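Oxidoreductase, short chain dehydrogenase/reductase family protein (Bifidobacterium adolescentis L2-32, PDB 6M9U) acts as a 20beta-hydroxysteroid dehydrogenase, an NADH-dependent short-chain dehydrogenase/reductase that interconverts keto and hydroxyl groups on the steroid side chain, here captured without its cofactor. Local coordinates at residues 32-37 with 114-119; 166-171 with 215-220; 48-53 with 257-262; 61-66 with 86-91; 240-245 with 278-283. One frame throughout, in Å; residues are numbered along the deposited sequence.

Contact 1: 32-37 with 114-119; sequences KGFVTG and AFLNAG. With EDO (1,2-ethanediol), chain K; EDO (1,2-ethanediol), chain J.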
# COMPACT_ATOMS: atom_id res chain seq x y z
N LYS A 32 -8.70 4.83 -17.02
CA LYS A 32 -8.63 6.25 -17.33
C LYS A 32 -8.91 7.01 -16.05
O LYS A 32 -9.70 6.58 -15.20
CB LYS A 32 -9.64 6.61 -18.41
CG LYS A 32 -9.28 6.09 -19.80
CD LYS A 32 -10.24 5.05 -20.29
CE LYS A 32 -10.19 4.94 -21.81
NZ LYS A 32 -11.50 5.36 -22.46
N GLY A 33 -8.26 8.16 -15.92
CA GLY A 33 -8.49 8.95 -14.73
C GLY A 33 -7.67 10.20 -14.76
O GLY A 33 -7.05 10.54 -15.77
N PHE A 34 -7.65 10.87 -13.61
CA PHE A 34 -7.01 12.19 -13.59
C PHE A 34 -6.35 12.41 -12.25
O PHE A 34 -6.59 11.67 -11.29
CB PHE A 34 -8.00 13.33 -13.94
CG PHE A 34 -9.07 13.61 -12.90
CD1 PHE A 34 -8.86 14.56 -11.91
CD2 PHE A 34 -10.30 12.99 -12.95
CE1 PHE A 34 -9.83 14.85 -10.97
CE2 PHE A 34 -11.29 13.30 -12.02
CZ PHE A 34 -11.04 14.22 -11.03
N VAL A 35 -5.49 13.44 -12.24
CA VAL A 35 -4.66 13.80 -11.10
C VAL A 35 -4.67 15.30 -10.98
O VAL A 35 -4.34 15.98 -11.93
CB VAL A 35 -3.19 13.32 -11.28
CG1 VAL A 35 -2.30 13.86 -10.13
CG2 VAL A 35 -3.14 11.81 -11.42
N THR A 36 -5.01 15.83 -9.81
CA THR A 36 -4.99 17.27 -9.58
C THR A 36 -3.68 17.64 -8.92
O THR A 36 -2.91 16.79 -8.49
CB THR A 36 -6.20 17.71 -8.75
OG1 THR A 36 -6.11 17.18 -7.42
CG2 THR A 36 -7.49 17.16 -9.39
N GLY A 37 -3.41 18.94 -8.87
CA GLY A 37 -2.07 19.38 -8.46
C GLY A 37 -0.98 18.80 -9.31
O GLY A 37 0.14 18.59 -8.80
N ALA A 114 -9.23 8.72 -9.44
CA ALA A 114 -8.81 10.11 -9.35
C ALA A 114 -7.91 10.24 -8.14
O ALA A 114 -8.16 9.62 -7.11
CB ALA A 114 -10.01 11.05 -9.25
N PHE A 115 -6.87 11.07 -8.28
CA PHE A 115 -5.91 11.35 -7.22
C PHE A 115 -6.12 12.84 -6.96
O PHE A 115 -5.63 13.68 -7.72
CB PHE A 115 -4.47 11.00 -7.62
CG PHE A 115 -3.43 11.37 -6.57
CD1 PHE A 115 -3.72 11.33 -5.24
CD2 PHE A 115 -2.18 11.77 -6.93
CE1 PHE A 115 -2.78 11.69 -4.30
CE2 PHE A 115 -1.23 12.14 -5.98
CZ PHE A 115 -1.52 12.09 -4.68
N LEU A 116 -6.87 13.14 -5.90
CA LEU A 116 -7.24 14.50 -5.53
C LEU A 116 -6.18 14.99 -4.57
O LEU A 116 -6.16 14.62 -3.39
CB LEU A 116 -8.62 14.56 -4.87
CG LEU A 116 -9.83 14.04 -5.63
CD1 LEU A 116 -9.76 14.45 -7.07
CD2 LEU A 116 -9.99 12.51 -5.46
N ASN A 117 -5.33 15.89 -5.04
CA ASN A 117 -4.02 16.12 -4.45
C ASN A 117 -3.97 17.58 -4.06
O ASN A 117 -3.45 18.40 -4.80
CB ASN A 117 -2.82 15.59 -5.53
CG ASN A 117 -1.46 15.98 -5.11
OD1 ASN A 117 -0.67 16.53 -5.89
ND2 ASN A 117 -1.17 15.76 -3.84
N ALA A 118 -4.52 17.87 -2.88
CA ALA A 118 -4.69 19.22 -2.33
C ALA A 118 -3.41 19.81 -1.75
O ALA A 118 -2.69 19.15 -1.01
CB ALA A 118 -5.75 19.16 -1.21
N GLY A 119 -3.18 21.10 -2.04
CA GLY A 119 -2.00 21.79 -1.55
C GLY A 119 -2.30 22.75 -0.40
O GLY A 119 -3.34 23.39 -0.37
C1 EDO K . -7.99 19.77 -6.29
O1 EDO K . -8.34 18.51 -5.80
C2 EDO K . -6.74 20.27 -5.57
O2 EDO K . -7.11 20.75 -4.28
C1 EDO J . -5.30 22.50 -8.29
O1 EDO J . -5.01 21.16 -8.48
C2 EDO J . -6.27 22.86 -9.40
O2 EDO J . -6.53 24.28 -9.39
O HOH W 1 1.58 17.87 -6.61

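Contact 2: 166-171 with 215-220; sequences IFTASL and NTISPG. With IPA (isopropyl alcohol), chain D; EDO (1,2-ethanediol), chain F.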
# COMPACT_ATOMS: atom_id res chain seq x y z
N ILE A 166 -8.43 8.75 -4.38
CA ILE A 166 -7.31 8.91 -3.47
C ILE A 166 -7.13 10.39 -3.16
O ILE A 166 -6.97 11.19 -4.08
CB ILE A 166 -5.99 8.36 -4.03
CG1 ILE A 166 -6.09 6.88 -4.36
CG2 ILE A 166 -4.89 8.53 -3.00
CD1 ILE A 166 -6.30 6.61 -5.83
N PHE A 167 -7.12 10.73 -1.87
CA PHE A 167 -7.00 12.09 -1.39
C PHE A 167 -5.72 12.24 -0.58
O PHE A 167 -5.42 11.40 0.29
CB PHE A 167 -8.23 12.47 -0.43
CG PHE A 167 -9.58 12.49 -1.12
CD1 PHE A 167 -10.34 11.34 -1.21
CD2 PHE A 167 -10.10 13.65 -1.62
CE1 PHE A 167 -11.59 11.35 -1.84
CE2 PHE A 167 -11.36 13.68 -2.25
CZ PHE A 167 -12.10 12.53 -2.36
N THR A 168 -4.99 13.31 -0.81
CA THR A 168 -3.90 13.67 0.10
C THR A 168 -3.84 15.18 0.20
O THR A 168 -4.29 15.89 -0.70
CB THR A 168 -2.51 13.14 -0.32
OG1 THR A 168 -1.86 14.01 -1.22
CG2 THR A 168 -2.63 11.77 -0.96
N ALA A 169 -3.29 15.66 1.30
CA ALA A 169 -2.86 17.04 1.46
C ALA A 169 -1.36 17.06 1.75
O ALA A 169 -0.85 16.23 2.51
CB ALA A 169 -3.59 17.75 2.59
N SER A 170 -0.68 18.03 1.17
CA SER A 170 0.76 18.19 1.32
C SER A 170 1.05 19.67 1.37
O SER A 170 0.21 20.49 1.00
CB SER A 170 1.52 17.50 0.18
OG SER A 170 1.06 17.96 -1.09
N LEU A 171 2.24 20.02 1.85
CA LEU A 171 2.68 21.41 1.79
C LEU A 171 2.97 21.81 0.34
O LEU A 171 3.46 21.00 -0.46
CB LEU A 171 3.89 21.62 2.68
CG LEU A 171 3.63 21.35 4.17
CD1 LEU A 171 4.88 21.55 5.02
CD2 LEU A 171 2.48 22.22 4.71
N ASN A 215 -9.79 6.42 -0.28
CA ASN A 215 -8.72 6.27 0.71
C ASN A 215 -7.88 7.53 0.69
O ASN A 215 -7.97 8.33 -0.22
CB ASN A 215 -7.84 5.05 0.43
CG ASN A 215 -8.56 3.74 0.65
OD1 ASN A 215 -8.68 3.28 1.77
ND2 ASN A 215 -8.98 3.11 -0.43
N THR A 216 -7.07 7.69 1.72
CA THR A 216 -6.15 8.80 1.80
C THR A 216 -4.72 8.28 1.92
O THR A 216 -4.48 7.14 2.31
CB THR A 216 -6.43 9.73 3.01
OG1 THR A 216 -6.34 8.97 4.21
CG2 THR A 216 -7.80 10.37 2.90
N ILE A 217 -3.78 9.17 1.59
CA ILE A 217 -2.35 8.93 1.80
C ILE A 217 -1.84 10.04 2.67
O ILE A 217 -2.06 11.21 2.37
CB ILE A 217 -1.58 8.87 0.47
CG1 ILE A 217 -1.96 7.62 -0.31
CG2 ILE A 217 -0.11 8.80 0.77
CD1 ILE A 217 -1.58 7.71 -1.80
N SER A 218 -1.12 9.69 3.74
CA SER A 218 -0.53 10.70 4.61
C SER A 218 0.98 10.71 4.45
O SER A 218 1.68 9.85 5.03
CB SER A 218 -0.94 10.43 6.06
OG SER A 218 -2.36 10.56 6.15
N PRO A 219 1.53 11.62 3.65
CA PRO A 219 2.98 11.64 3.46
C PRO A 219 3.68 12.28 4.65
O PRO A 219 3.13 13.14 5.32
CB PRO A 219 3.17 12.47 2.19
CG PRO A 219 1.92 13.27 2.05
CD PRO A 219 0.83 12.63 2.85
N GLY A 220 4.90 11.82 4.92
CA GLY A 220 5.80 12.49 5.85
C GLY A 220 6.64 13.54 5.16
O GLY A 220 6.14 14.22 4.26
C1 IPA D . -4.68 14.78 4.45
C2 IPA D . -3.88 13.50 4.37
C3 IPA D . -4.87 12.40 4.22
O2 IPA D . -3.04 13.66 3.26
C1 EDO F . -9.57 8.09 4.53
O1 EDO F . -10.49 7.12 4.06
C2 EDO F . -9.45 8.28 6.04
O2 EDO F . -8.38 7.46 6.54

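Contact 3: 48-53 with 257-262; sequences AALAQA and TVLFLA. With EDO (1,2-ethanediol), chain M.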
# COMPACT_ATOMS: atom_id res chain seq x y z
N ALA A 48 2.75 10.00 -13.59
CA ALA A 48 3.68 9.17 -14.34
C ALA A 48 3.61 7.71 -13.90
O ALA A 48 3.79 6.80 -14.72
CB ALA A 48 5.10 9.68 -14.16
N ALA A 49 3.35 7.46 -12.61
CA ALA A 49 3.24 6.06 -12.16
C ALA A 49 2.01 5.38 -12.74
O ALA A 49 2.09 4.23 -13.21
CB ALA A 49 3.21 5.96 -10.62
N LEU A 50 0.90 6.11 -12.78
CA LEU A 50 -0.33 5.55 -13.30
C LEU A 50 -0.22 5.32 -14.79
O LEU A 50 -0.71 4.31 -15.31
CB LEU A 50 -1.50 6.47 -12.93
CG LEU A 50 -1.81 6.51 -11.42
CD1 LEU A 50 -2.60 7.73 -10.96
CD2 LEU A 50 -2.58 5.26 -11.04
N ALA A 51 0.41 6.27 -15.49
CA ALA A 51 0.60 6.12 -16.93
C ALA A 51 1.56 4.99 -17.24
O ALA A 51 1.26 4.15 -18.09
CB ALA A 51 1.10 7.43 -17.52
N GLN A 52 2.72 4.94 -16.56
CA GLN A 52 3.62 3.80 -16.76
C GLN A 52 2.90 2.48 -16.52
O GLN A 52 3.12 1.51 -17.24
CB GLN A 52 4.87 3.92 -15.87
CG GLN A 52 6.02 2.94 -16.22
CD GLN A 52 7.40 3.36 -15.63
OE1 GLN A 52 7.52 3.81 -14.48
NE2 GLN A 52 8.44 3.21 -16.43
N ALA A 53 1.99 2.44 -15.57
CA ALA A 53 1.30 1.19 -15.28
C ALA A 53 0.21 0.88 -16.30
O ALA A 53 -0.39 -0.19 -16.20
CB ALA A 53 0.74 1.19 -13.86
N THR A 257 2.44 4.25 -3.79
CA THR A 257 1.27 4.03 -2.94
C THR A 257 0.00 4.47 -3.65
O THR A 257 -1.03 3.80 -3.56
CB THR A 257 1.44 4.78 -1.62
OG1 THR A 257 2.70 4.41 -1.04
CG2 THR A 257 0.35 4.42 -0.63
N VAL A 258 0.07 5.58 -4.39
CA VAL A 258 -1.09 5.99 -5.18
C VAL A 258 -1.49 4.89 -6.13
O VAL A 258 -2.69 4.63 -6.34
CB VAL A 258 -0.80 7.29 -5.95
CG1 VAL A 258 -2.01 7.59 -6.88
CG2 VAL A 258 -0.59 8.46 -5.02
N LEU A 259 -0.50 4.25 -6.77
CA LEU A 259 -0.79 3.18 -7.73
C LEU A 259 -1.40 1.98 -7.02
O LEU A 259 -2.33 1.31 -7.54
CB LEU A 259 0.49 2.76 -8.44
CG LEU A 259 0.34 1.56 -9.38
CD1 LEU A 259 -0.69 1.85 -10.47
CD2 LEU A 259 1.70 1.29 -9.98
N PHE A 260 -0.89 1.64 -5.85
CA PHE A 260 -1.49 0.53 -5.11
C PHE A 260 -2.98 0.82 -4.85
O PHE A 260 -3.84 -0.03 -5.14
CB PHE A 260 -0.68 0.29 -3.83
CG PHE A 260 -1.34 -0.64 -2.85
CD1 PHE A 260 -1.42 -2.01 -3.12
CD2 PHE A 260 -1.85 -0.16 -1.65
CE1 PHE A 260 -2.02 -2.88 -2.21
CE2 PHE A 260 -2.49 -1.05 -0.73
CZ PHE A 260 -2.56 -2.39 -1.03
N LEU A 261 -3.32 2.04 -4.38
CA LEU A 261 -4.72 2.34 -4.05
C LEU A 261 -5.59 2.46 -5.28
O LEU A 261 -6.81 2.18 -5.21
CB LEU A 261 -4.81 3.63 -3.22
CG LEU A 261 -4.19 3.43 -1.82
CD1 LEU A 261 -3.97 4.73 -1.07
CD2 LEU A 261 -5.01 2.45 -1.00
N ALA A 262 -5.01 2.85 -6.41
CA ALA A 262 -5.80 3.02 -7.62
C ALA A 262 -6.10 1.70 -8.30
O ALA A 262 -7.12 1.58 -9.00
CB ALA A 262 -5.08 3.97 -8.58
C1 EDO M . 1.98 -2.35 -18.22
O1 EDO M . 1.75 -1.11 -18.87
C2 EDO M . 0.73 -2.88 -17.51
O2 EDO M . 0.90 -4.26 -17.19

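Contact 4: 61-66 with 86-91; sequences DLPSQE and ALTCDV. With EDO (1,2-ethanediol), chain J.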
# COMPACT_ATOMS: atom_id res chain seq x y z
N ASP A 61 -4.37 21.08 -13.24
CA ASP A 61 -3.79 22.06 -12.32
C ASP A 61 -4.28 23.44 -12.76
O ASP A 61 -5.10 23.56 -13.68
CB ASP A 61 -2.27 21.90 -12.28
CG ASP A 61 -1.66 22.37 -10.97
OD1 ASP A 61 -2.18 23.33 -10.38
OD2 ASP A 61 -0.63 21.78 -10.52
N LEU A 62 -3.77 24.49 -12.13
CA LEU A 62 -4.24 25.85 -12.41
C LEU A 62 -3.89 26.31 -13.82
O LEU A 62 -2.86 25.92 -14.37
CB LEU A 62 -3.61 26.84 -11.43
CG LEU A 62 -4.17 26.64 -10.02
CD1 LEU A 62 -3.36 27.44 -9.02
CD2 LEU A 62 -5.64 27.00 -9.98
N PRO A 63 -4.71 27.19 -14.39
CA PRO A 63 -4.37 27.81 -15.69
C PRO A 63 -2.97 28.43 -15.79
O PRO A 63 -2.35 28.37 -16.85
CB PRO A 63 -5.48 28.86 -15.84
CG PRO A 63 -6.70 28.21 -15.11
CD PRO A 63 -6.07 27.55 -13.92
N SER A 64 -2.43 28.99 -14.71
CA SER A 64 -1.07 29.49 -14.77
C SER A 64 -0.02 28.40 -15.01
O SER A 64 1.14 28.74 -15.21
CB SER A 64 -0.72 30.17 -13.45
OG SER A 64 -0.86 29.21 -12.41
N GLN A 65 -0.37 27.11 -14.94
CA GLN A 65 0.56 26.01 -15.17
C GLN A 65 0.36 25.36 -16.54
O GLN A 65 0.86 24.27 -16.77
CB GLN A 65 0.41 24.92 -14.10
CG GLN A 65 0.61 25.35 -12.68
CD GLN A 65 1.91 26.02 -12.49
OE1 GLN A 65 2.94 25.38 -12.44
NE2 GLN A 65 1.89 27.35 -12.42
N GLU A 66 -0.41 26.00 -17.42
CA GLU A 66 -0.80 25.35 -18.67
C GLU A 66 0.41 24.86 -19.45
O GLU A 66 0.37 23.77 -20.03
CB GLU A 66 -1.63 26.32 -19.52
CG GLU A 66 -2.01 25.79 -20.90
CD GLU A 66 -2.99 26.67 -21.64
OE1 GLU A 66 -2.66 27.85 -21.88
OE2 GLU A 66 -4.09 26.17 -21.96
N ALA A 86 -3.30 17.35 -20.73
CA ALA A 86 -3.30 18.44 -19.76
C ALA A 86 -4.64 19.19 -19.85
O ALA A 86 -5.10 19.54 -20.94
CB ALA A 86 -2.13 19.39 -20.00
N LEU A 87 -5.29 19.38 -18.70
CA LEU A 87 -6.56 20.11 -18.58
C LEU A 87 -6.40 21.10 -17.43
O LEU A 87 -6.33 20.69 -16.27
CB LEU A 87 -7.72 19.17 -18.30
CG LEU A 87 -8.12 18.19 -19.39
CD1 LEU A 87 -9.21 17.22 -18.97
CD2 LEU A 87 -8.56 18.96 -20.60
N THR A 88 -6.29 22.38 -17.74
CA THR A 88 -6.27 23.36 -16.68
C THR A 88 -7.68 23.55 -16.12
O THR A 88 -8.70 23.29 -16.77
CB THR A 88 -5.74 24.69 -17.17
OG1 THR A 88 -6.54 25.13 -18.27
CG2 THR A 88 -4.27 24.55 -17.58
N CYS A 89 -7.72 24.01 -14.88
CA CYS A 89 -8.99 24.23 -14.18
C CYS A 89 -8.69 24.96 -12.88
O CYS A 89 -7.81 24.54 -12.12
CB CYS A 89 -9.71 22.93 -13.88
SG CYS A 89 -11.37 23.19 -13.17
N ASP A 90 -9.41 26.04 -12.62
CA ASP A 90 -9.45 26.62 -11.28
C ASP A 90 -10.62 25.96 -10.55
O ASP A 90 -11.79 26.25 -10.82
CB ASP A 90 -9.59 28.13 -11.36
CG ASP A 90 -9.69 28.76 -10.01
OD1 ASP A 90 -9.25 28.11 -9.03
OD2 ASP A 90 -10.24 29.88 -9.92
N VAL A 91 -10.30 25.03 -9.63
CA VAL A 91 -11.30 24.13 -9.06
C VAL A 91 -12.10 24.78 -7.94
O VAL A 91 -12.99 24.13 -7.38
CB VAL A 91 -10.65 22.83 -8.53
CG1 VAL A 91 -10.01 22.05 -9.67
CG2 VAL A 91 -9.64 23.13 -7.41
C1 EDO J . -5.30 22.50 -8.29
O1 EDO J . -5.01 21.16 -8.48
C2 EDO J . -6.27 22.86 -9.40
O2 EDO J . -6.53 24.28 -9.39

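Contact 5: 240-245 with 278-283; sequences LEVVPM and GGYSVF. With EDO (1,2-ethanediol), chain N.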
# COMPACT_ATOMS: atom_id res chain seq x y z
N LEU A 240 15.40 15.56 10.08
CA LEU A 240 15.49 14.11 9.99
C LEU A 240 15.81 13.46 11.33
O LEU A 240 15.65 12.26 11.44
CB LEU A 240 16.53 13.74 8.94
CG LEU A 240 16.14 14.29 7.57
CD1 LEU A 240 17.14 13.87 6.57
CD2 LEU A 240 14.76 13.85 7.11
N GLU A 241 16.19 14.22 12.36
CA GLU A 241 16.56 13.62 13.63
C GLU A 241 15.37 12.91 14.28
O GLU A 241 15.57 12.06 15.15
CB GLU A 241 17.17 14.66 14.58
CG GLU A 241 16.21 15.72 15.18
CD GLU A 241 16.92 16.83 16.00
OE1 GLU A 241 18.16 16.77 16.20
OE2 GLU A 241 16.22 17.77 16.45
N VAL A 242 14.14 13.19 13.85
CA VAL A 242 12.96 12.52 14.37
C VAL A 242 12.33 11.62 13.32
O VAL A 242 11.22 11.14 13.51
CB VAL A 242 11.92 13.51 14.92
CG1 VAL A 242 12.44 14.19 16.17
CG2 VAL A 242 11.52 14.51 13.88
N VAL A 243 12.99 11.39 12.20
CA VAL A 243 12.56 10.41 11.22
C VAL A 243 13.44 9.17 11.38
O VAL A 243 14.65 9.24 11.08
CB VAL A 243 12.63 11.00 9.81
CG1 VAL A 243 12.20 9.98 8.79
CG2 VAL A 243 11.73 12.27 9.75
N PRO A 244 12.89 8.03 11.84
CA PRO A 244 13.72 6.81 12.01
C PRO A 244 14.58 6.43 10.82
O PRO A 244 15.77 6.12 10.98
CB PRO A 244 12.69 5.71 12.32
CG PRO A 244 11.50 6.44 12.87
CD PRO A 244 11.47 7.79 12.23
N MET A 245 14.02 6.45 9.61
CA MET A 245 14.84 6.22 8.42
C MET A 245 15.86 7.31 8.16
O MET A 245 16.73 7.10 7.30
CB MET A 245 13.94 6.07 7.17
CG MET A 245 13.29 4.72 7.14
SD MET A 245 12.20 4.42 5.75
CE MET A 245 13.29 4.61 4.36
N GLY A 278 8.37 7.29 6.47
CA GLY A 278 9.70 6.83 6.90
C GLY A 278 9.78 6.59 8.40
O GLY A 278 10.88 6.65 8.98
N GLY A 279 8.64 6.33 9.05
CA GLY A 279 8.66 6.08 10.47
C GLY A 279 8.41 7.30 11.34
O GLY A 279 8.49 7.17 12.58
N TYR A 280 8.08 8.45 10.75
CA TYR A 280 7.89 9.69 11.51
C TYR A 280 6.90 9.51 12.65
O TYR A 280 7.16 9.92 13.79
CB TYR A 280 7.44 10.81 10.57
CG TYR A 280 7.15 12.12 11.28
CD1 TYR A 280 8.17 12.96 11.65
CD2 TYR A 280 5.86 12.49 11.59
CE1 TYR A 280 7.92 14.12 12.31
CE2 TYR A 280 5.59 13.63 12.25
CZ TYR A 280 6.62 14.46 12.60
OH TYR A 280 6.35 15.63 13.26
N SER A 281 5.76 8.86 12.38
CA SER A 281 4.76 8.69 13.43
C SER A 281 5.14 7.71 14.54
O SER A 281 4.43 7.67 15.54
CB SER A 281 3.44 8.26 12.78
OG SER A 281 3.43 6.85 12.55
N VAL A 282 6.21 6.94 14.47
CA VAL A 282 6.54 6.03 15.57
C VAL A 282 7.84 6.41 16.27
O VAL A 282 8.30 5.67 17.14
CB VAL A 282 6.60 4.55 15.11
CG1 VAL A 282 5.21 4.09 14.58
CG2 VAL A 282 7.72 4.32 14.04
N PHE A 283 8.48 7.49 15.89
CA PHE A 283 9.67 7.94 16.63
C PHE A 283 9.30 8.13 18.12
O PHE A 283 8.20 8.60 18.50
CB PHE A 283 10.25 9.23 16.05
CG PHE A 283 11.54 9.63 16.70
CD1 PHE A 283 11.54 10.25 17.94
CD2 PHE A 283 12.73 9.37 16.10
CE1 PHE A 283 12.73 10.62 18.55
CE2 PHE A 283 13.92 9.72 16.71
CZ PHE A 283 13.91 10.36 17.94
OXT PHE A 283 10.11 7.80 19.00
C1 EDO N . 8.72 17.16 13.57
O1 EDO N . 7.81 17.13 14.65
C2 EDO N . 9.68 18.35 13.65
O2 EDO N . 10.91 18.05 12.99
O HOH W 2 8.77 11.77 14.81

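Contact 1: 32-37 with 114-119
Thr36 OG1 takes the amide hydrogen of Asn117 N at 2.8 Å in an almost straight bond (171°). With chi1 at 67° the hydroxyl sits between the threonine's own N and carbonyl carbon, which turns it to the next strand while CG2 lies in plane at the rim of the Phe34 ring. OG1 has a second partner, a 1,2-ethanediol. Behind this bond run two backbone links, Thr36 N to Phe115 O and Phe115 N to Phe34 O, each 3.1 Å. These are two neighbouring parallel strands in the middle of a Rossmann fold: Thr36-Gly37 opens the glycine-rich TGxxxGxG turn, and Asn117-Ala118-Gly119 is the NAG motif, whose Asn117 and Gly119 contact NAD in the cofactor-bound enzyme. One water sits within hydrogen-bonding distance of both Gly37 O and Asn117 OD1; Asn117 ND2 goes on to Thr168 OG1. Ala114 CB sits over one face of the Phe34 ring, 4.0 Å from its centroid, a CH-pi contact, and Leu116 CD1 comes to Phe34 CE1 at 3.9 Å. On the other face of the sheet Val35 CG1 touches Phe115 CD2 at 3.8 Å, beneath helix 41-52.

Contact 2: 166-171 with 215-220
Phe167 carries both direct backbone hydrogen bonds to the neighbouring parallel strand: its N donates to Asn215 O at 3.0 Å, and its O accepts from Ile217 N at 3.1 Å. Two CA-H...O contacts, from Ile166 CA to Asn215 O and from Thr216 CA to Phe167 O, accompany them. Beyond this point the segments diverge, with 29° between their axes, and an isopropyl alcohol does what a third backbone bond would do. Its O2 accepts from Ala169 N at 2.8 Å and donates to Ile217 O, also at 2.8 Å, while its methyl C3 lies on Thr216 CB.

Among the apolar contacts, Ile166 CG2 meets the CD1 end of Ile217 at 3.6 Å. A chi1 of -58° at Ile166 sets this branch, rather than CG1, against the neighbour. Thr168 and Ile217 lie side by side and point the same way, with Thr168 CG2 only 3.4 Å from Ile217 CB, tighter than normal van der Waals contact. On the other face Phe167 CB touches Thr216 CG2 at 4.0 Å.

Several polar groups find partners beyond the two segments. Thr216 OG1 and Ser218 OG both bond Asp273 OD1, Asn215 bonds Thr272 N and Val269 O, and Ala169 O receives Tyr189 OH, a residue of the NAD site. In the Rossmann sheet, strand 163-171 lies between 113-120 and 212-219. Helix 251-262 covers the side of Ile166 and Ile217, and helix 187-207 packs on Phe167 and Ala169.

Contact 3: 48-53 with 257-262
Leu50 and Leu259 join two of the helices that cover one face of the Rossmann sheet: helix 41-52, which follows the glycine-rich cofactor turn, and helix 251-262, which comes just before the last strand. The short helical segments pass 9.3 Å apart at closest, with 53° between their directions, and all the touching side chains are apolar and buried.

The two leucines slide past each other in opposite directions, each reaching to the partner helix. Leu50 forks over its neighbour. CD1 goes to Val258 CG1 at 4.1 Å, the two side chains crossing at about a right angle, and CD2 touches both Leu259 CD1 (3.9 Å) and Ala262 CB (3.7 Å). Leu259 has its CG anti to the backbone N (chi1 175°), which lays its branch against the end of helix 41-52, where CD1 rests at 3.7 Å on Ala53 CB, just past the last helical residue, and CD2 lies 4.0 Å from the same methyl. The small alanines at 53 and 262 thus serve as seats, each receiving the end of a leucine from across the gap. Ala49 faces the same way, but its approach is looser: its O lies 4.4 Å from Leu259 CD2.

Leu259 also touches Phe26 of the second subunit, and Phe260 stacks on Phe260 of that subunit. Met28 adds to the cluster, touching both Ala53 and Leu259. Val258 and Leu261 lean on Ile217 of strand 212-219, Thr257 and Phe260 pack on strand 273-276, and on the other flank Ala48 and Ala51 lie against Phe80 of helix 66-80.

Contact 4: 61-66 with 86-91
Asp61 O and Cys89 N make a hydrogen bond of 2.9 Å (148° at the hydrogen), joining the ends of strands 56-61 and 84-88 where the chain leaves the Rossmann sheet. This is the adenosine end of the cofactor site: Asp61, Asp90 and Val91 all contact NAD when it is bound. An acid closing the second strand, as Asp61 does, is the usual mark of NAD-preferring members of the family, where it meets the adenosine ribose. The carboxylate is already held in this cofactor-free chain. Leu62 N donates to Asp61 OD1 at 2.6 Å, approaching on its anti side, and Asp61 OD2 takes Ala39 N, two bonds that limit its rotation. Leu62 CD2 lies 3.9 Å from Asp90 OD1, whose hydrogen-bond partner is Thr92 OG1. A 1,2-ethanediol links Cys89 O (through O2) to Gly37 N of the glycine-rich turn (through O1). A tight turn from Leu62 to Gln65, closed by Gln65 N to Leu62 O with Pro63 second in it, leads into helix 66-80, and Pro63 CD lies 3.8 Å from Cys89 C. Thr88 packs beneath this turn: its CB meets Pro63 CA at 3.7 Å, and its methyl CG2 touches Glu66 CB, also at 3.7 Å.

Contact 5: 240-245 with 278-283
With chi1 at -174°, Phe283 swings the ring of the last residue over the backbone of Glu241 and Val242; Tyr280, with chi1 of 177°, extends its ring beside Val242 and Val243. Here the C-terminal tail beyond the last Rossmann strand, 273-276, folds back on the loop between helices 233-240 and 251-262, which begins with a type I turn from Leu240 to Val243. Val242 CA stands over one face of the Phe283 ring, 3.9 Å from its centroid, in a CH-pi contact. Val243 CG2 meets the edge of the Tyr280 ring at CD1 (4.1 Å), and Val242 CG2 comes obliquely to CE1. A water donates to both Val242 O and Tyr280 O, bridging the two backbones while lying over one face of the tyrosine ring, toward its rim. Tyr221 packs edge-to-face with that ring, and the Tyr280 side chain lies about 7 Å from the side chain of Lys193 of the NAD site. From the second subunit, Tyr268 touches Val243 and Ala208 touches Pro244. The glycine pair 278-279 turns at positive phi and, having no side chains, lets the other segment come close. The Pro244 ring sits against Gly279, with CD 3.1 Å from Gly279 O, and Met245 N donates to Gly278 O at 3.2 Å, nearly straight at 168°.

In the fold
Contacts 1 and 2 are successive steps across one sheet, their centres 11 Å apart, joined by a probable hydrogen bond from Leu116 N to Ile166 O (2.7 Å). Contact 3 covers both from one face: Val258 CG2 lies 3.8 Å from Phe115 CZ and 3.5 Å from Ile217 CD1. Contact 4, nested inside the chain loop that contact 1 closes, lies along the same C-terminal end of the sheet, where the cofactor binds, with Asp61 OD2 3.2 Å from Gly37 C and one ethanediol shared. Contacts 1 and 4 thus hold five of the NAD residues. Contact 5 stands apart, its centre about 35 Å from that of contact 4; its nearest atoms are about 5 Å from contact 2, without touching it, and, like contact 3, it meets the second subunit.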